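Local coordinates for IroE protein (Escherichia coli, PDB 2GZS) that hydrolyses the trilactone siderophore enterobactin and its C-glucosylated forms, preferring the iron-free compounds and usually cutting once to give linear trimers, at residues N88-S100 with G147-W159. Residues are numbered along the deposited sequence; the frame is centred on the assembly and turned at random.
Sequences NSRAYDYTPAAES and GHSYGGLFVLDSW. With DFP (diisopropyl phosphonate), chain B.
Tyr94 and Phe154 bring the two backbones closest, their CA atoms 4.8 Å apart. Helices 88-93 and 150-159 run nearly parallel, at 24°, and the chain after Tyr94 continues along the second helix to Pro96, beside Asp157. Packing and the bound phosphonate join the segments. The Tyr150 ring is sandwiched. Thr95 CG2 makes a CH-pi contact over one face, 3.9 Å from the ring centroid, and an isopropyl group of DFP covers the opposite face. Thr95 OG1 donates to Ala91 O, which fixes the methyl's direction. Glu99 OE2 meets the ring edge, 3.5 Å from Tyr150 CE1, with the carboxylate nearly perpendicular to the ring. A water links this oxygen to Tyr150 OH, while Gly178 N and Arg177 N also hold the carboxylate. With an alanine at Tyr150 the ring and hydroxyl are gone; a gap would probably open between the Thr95 methyl and the isopropyl group, and the water on Glu99 would probably lose a partner. Ser149 OG is bonded covalently to phosphorus. DFP O3P accepts a nearly straight bond from Tyr150 N (2.9 Å, 171°) and another from Arg90 NH1 (2.8 Å). Arg90 bends at chi3 (-78°) to present its guanidinium edge, and Asp50 pairs with its NE. Gly147, Ser149 and Gly151 form the GxSxG nucleophile elbow of the alpha/beta-hydrolase fold, and the grip on O3P is consistent with an oxyanion hole that includes Arg90.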
# COMPACT_ATOMS: atom_id res chain seq x y z
N ASN A 88 11.16 12.48 -5.98
CA ASN A 88 12.09 12.74 -4.89
C ASN A 88 11.53 12.37 -3.52
O ASN A 88 12.13 11.75 -2.65
CB ASN A 88 12.43 14.22 -4.82
CG ASN A 88 13.17 14.76 -6.02
OD1 ASN A 88 13.73 13.96 -6.75
ND2 ASN A 88 13.12 16.08 -6.13
N SER A 89 10.28 12.83 -3.30
CA SER A 89 9.69 12.63 -1.98
C SER A 89 9.44 11.16 -1.68
O SER A 89 9.66 10.65 -0.59
CB SER A 89 8.37 13.39 -1.81
OG SER A 89 8.58 14.80 -1.92
N ARG A 90 8.97 10.38 -2.70
CA ARG A 90 8.68 9.00 -2.42
C ARG A 90 9.94 8.14 -2.17
O ARG A 90 9.92 7.19 -1.41
CB ARG A 90 7.81 8.43 -3.57
CG ARG A 90 8.62 8.14 -4.82
CD ARG A 90 7.67 7.88 -6.00
NE ARG A 90 7.13 6.54 -5.90
CZ ARG A 90 7.65 5.36 -6.17
NH1 ARG A 90 8.94 5.45 -6.65
NH2 ARG A 90 7.05 4.21 -6.03
N ALA A 91 11.03 8.55 -2.87
CA ALA A 91 12.28 7.82 -2.63
C ALA A 91 12.75 7.96 -1.16
O ALA A 91 13.33 7.01 -0.72
CB ALA A 91 13.40 8.38 -3.50
N TYR A 92 12.41 9.10 -0.58
CA TYR A 92 12.72 9.28 0.86
C TYR A 92 11.72 8.56 1.75
O TYR A 92 12.04 7.76 2.61
CB TYR A 92 12.76 10.77 1.19
CG TYR A 92 13.30 10.93 2.62
CD1 TYR A 92 14.60 10.60 2.99
CD2 TYR A 92 12.47 11.40 3.62
CE1 TYR A 92 15.04 10.76 4.33
CE2 TYR A 92 12.85 11.56 4.94
CZ TYR A 92 14.14 11.23 5.26
OH TYR A 92 14.54 11.40 6.58
N ASP A 93 10.42 8.92 1.49
CA ASP A 93 9.41 8.41 2.44
C ASP A 93 9.21 6.94 2.48
O ASP A 93 8.80 6.35 3.49
CB ASP A 93 8.05 9.03 2.08
CG ASP A 93 7.87 10.49 2.42
OD1 ASP A 93 8.59 10.96 3.34
OD2 ASP A 93 7.04 11.17 1.81
N TYR A 94 9.48 6.24 1.31
CA TYR A 94 9.10 4.83 1.22
C TYR A 94 10.21 3.87 1.53
O TYR A 94 9.99 2.64 1.62
CB TYR A 94 8.55 4.51 -0.19
CG TYR A 94 7.28 5.28 -0.57
CD1 TYR A 94 6.59 6.12 0.28
CD2 TYR A 94 6.81 5.11 -1.88
CE1 TYR A 94 5.43 6.80 -0.14
CE2 TYR A 94 5.67 5.78 -2.31
CZ TYR A 94 5.00 6.61 -1.43
OH TYR A 94 3.86 7.28 -1.87
N THR A 95 11.42 4.43 1.70
CA THR A 95 12.54 3.50 1.81
C THR A 95 13.12 3.37 3.22
O THR A 95 13.23 4.36 3.95
CB THR A 95 13.72 3.95 0.90
OG1 THR A 95 14.02 5.33 1.22
CG2 THR A 95 13.40 3.77 -0.57
N PRO A 96 13.52 2.17 3.63
CA PRO A 96 14.19 1.94 4.93
C PRO A 96 15.68 2.22 4.74
O PRO A 96 16.17 2.36 3.58
CB PRO A 96 13.97 0.44 5.18
CG PRO A 96 14.05 -0.12 3.80
CD PRO A 96 13.38 0.90 2.87
N ALA A 97 16.46 2.26 5.80
CA ALA A 97 17.91 2.43 5.73
C ALA A 97 18.67 1.61 4.71
O ALA A 97 19.50 2.19 4.01
CB ALA A 97 18.45 2.00 7.11
N ALA A 98 18.39 0.33 4.67
CA ALA A 98 19.04 -0.72 3.89
C ALA A 98 19.06 -0.39 2.41
O ALA A 98 19.98 -0.78 1.69
CB ALA A 98 18.30 -2.03 4.15
N GLU A 99 18.05 0.35 1.93
CA GLU A 99 18.04 0.62 0.49
C GLU A 99 19.29 1.35 0.02
O GLU A 99 19.59 1.24 -1.18
CB GLU A 99 16.76 1.42 0.14
CG GLU A 99 16.52 1.70 -1.34
CD GLU A 99 16.29 0.47 -2.17
OE1 GLU A 99 16.12 -0.66 -1.67
OE2 GLU A 99 16.31 0.51 -3.44
N SER A 100 20.07 2.07 0.82
CA SER A 100 21.25 2.79 0.35
C SER A 100 22.56 2.14 0.79
O SER A 100 23.64 2.76 0.80
CB SER A 100 21.27 4.23 0.88
OG SER A 100 21.44 4.24 2.29
N GLY A 147 1.45 -0.79 -1.78
CA GLY A 147 2.42 0.06 -2.49
C GLY A 147 3.20 -0.76 -3.53
O GLY A 147 3.26 -1.97 -3.38
N HIS A 148 3.72 0.02 -4.50
CA HIS A 148 4.46 -0.62 -5.60
C HIS A 148 5.88 -0.05 -5.70
O HIS A 148 6.08 1.12 -5.58
CB HIS A 148 3.70 -0.31 -6.93
CG HIS A 148 4.37 -0.78 -8.19
ND1 HIS A 148 5.19 0.06 -8.92
CD2 HIS A 148 4.34 -1.98 -8.81
CE1 HIS A 148 5.61 -0.65 -9.97
NE2 HIS A 148 5.15 -1.87 -9.96
N SER A 149 6.77 -1.02 -5.97
CA SER A 149 8.20 -0.63 -6.24
C SER A 149 8.79 -0.07 -4.95
O SER A 149 8.78 -0.85 -3.99
CB SER A 149 8.27 0.26 -7.48
OG SER A 149 9.72 0.34 -7.84
N TYR A 150 9.26 1.19 -4.87
CA TYR A 150 9.61 1.66 -3.53
C TYR A 150 8.43 1.53 -2.57
O TYR A 150 8.64 1.25 -1.39
CB TYR A 150 10.08 3.11 -3.58
CG TYR A 150 11.51 3.41 -4.05
CD1 TYR A 150 12.50 2.47 -3.79
CD2 TYR A 150 11.78 4.59 -4.69
CE1 TYR A 150 13.79 2.77 -4.23
CE2 TYR A 150 13.08 4.91 -5.11
CZ TYR A 150 14.03 3.95 -4.86
OH TYR A 150 15.33 4.22 -5.24
N GLY A 151 7.22 1.71 -3.08
CA GLY A 151 6.04 1.54 -2.21
C GLY A 151 5.96 0.11 -1.72
O GLY A 151 5.52 -0.15 -0.60
N GLY A 152 6.41 -0.89 -2.51
CA GLY A 152 6.38 -2.27 -2.06
C GLY A 152 7.39 -2.53 -0.94
O GLY A 152 7.13 -3.32 -0.02
N LEU A 153 8.55 -1.82 -1.01
CA LEU A 153 9.49 -1.90 0.10
C LEU A 153 8.88 -1.33 1.41
O LEU A 153 9.05 -1.93 2.48
CB LEU A 153 10.79 -1.10 -0.15
CG LEU A 153 11.50 -1.59 -1.42
CD1 LEU A 153 12.76 -0.73 -1.64
CD2 LEU A 153 11.86 -3.07 -1.29
N PHE A 154 8.19 -0.21 1.23
CA PHE A 154 7.55 0.41 2.40
C PHE A 154 6.56 -0.56 3.03
O PHE A 154 6.46 -0.65 4.26
CB PHE A 154 6.80 1.70 2.00
CG PHE A 154 6.17 2.34 3.23
CD1 PHE A 154 6.94 3.05 4.14
CD2 PHE A 154 4.80 2.19 3.46
CE1 PHE A 154 6.35 3.57 5.30
CE2 PHE A 154 4.18 2.70 4.62
CZ PHE A 154 4.98 3.41 5.49
N VAL A 155 5.81 -1.31 2.18
CA VAL A 155 4.84 -2.25 2.79
C VAL A 155 5.51 -3.35 3.57
O VAL A 155 5.10 -3.74 4.65
CB VAL A 155 3.97 -2.85 1.67
CG1 VAL A 155 3.04 -3.96 2.16
CG2 VAL A 155 3.11 -1.75 1.05
N LEU A 156 6.63 -3.90 3.05
CA LEU A 156 7.40 -4.93 3.81
C LEU A 156 7.93 -4.35 5.13
O LEU A 156 7.82 -5.00 6.18
CB LEU A 156 8.57 -5.47 2.99
CG LEU A 156 8.19 -6.29 1.75
CD1 LEU A 156 9.45 -6.70 0.97
CD2 LEU A 156 7.35 -7.51 2.12
N ASP A 157 8.49 -3.17 5.07
CA ASP A 157 9.01 -2.45 6.23
C ASP A 157 7.91 -2.30 7.29
O ASP A 157 8.14 -2.46 8.50
CB ASP A 157 9.65 -1.14 5.80
CG ASP A 157 10.36 -0.39 6.92
OD1 ASP A 157 11.32 -1.01 7.48
OD2 ASP A 157 10.06 0.76 7.30
N SER A 158 6.70 -2.01 6.80
CA SER A 158 5.57 -1.78 7.71
C SER A 158 5.05 -3.12 8.22
O SER A 158 4.68 -3.22 9.41
CB SER A 158 4.45 -1.10 6.90
OG SER A 158 4.87 0.18 6.49
N TRP A 159 5.02 -4.17 7.40
CA TRP A 159 4.62 -5.49 7.92
C TRP A 159 5.53 -5.90 9.07
O TRP A 159 5.17 -6.51 10.08
CB TRP A 159 4.74 -6.54 6.76
CG TRP A 159 4.31 -7.92 7.19
CD1 TRP A 159 3.03 -8.43 7.21
CD2 TRP A 159 5.14 -8.98 7.67
NE1 TRP A 159 3.05 -9.72 7.67
CE2 TRP A 159 4.36 -10.09 7.96
CE3 TRP A 159 6.52 -9.06 7.87
CZ2 TRP A 159 4.87 -11.30 8.45
CZ3 TRP A 159 7.05 -10.25 8.35
CH2 TRP A 159 6.25 -11.34 8.63
C1 DFP B . 9.82 1.27 -10.87
C2 DFP B . 10.84 2.06 -11.69
C3 DFP B . 8.47 1.14 -11.57
C1' DFP B . 12.72 1.67 -7.42
C2' DFP B . 12.82 0.33 -6.74
C3' DFP B . 14.06 1.91 -8.18
P DFP B . 10.18 1.76 -8.24
O1P DFP B . 9.62 2.07 -9.66
O2P DFP B . 11.74 1.60 -8.44
O3P DFP B . 9.83 2.82 -7.21
O HOH W 1 17.21 2.51 -4.71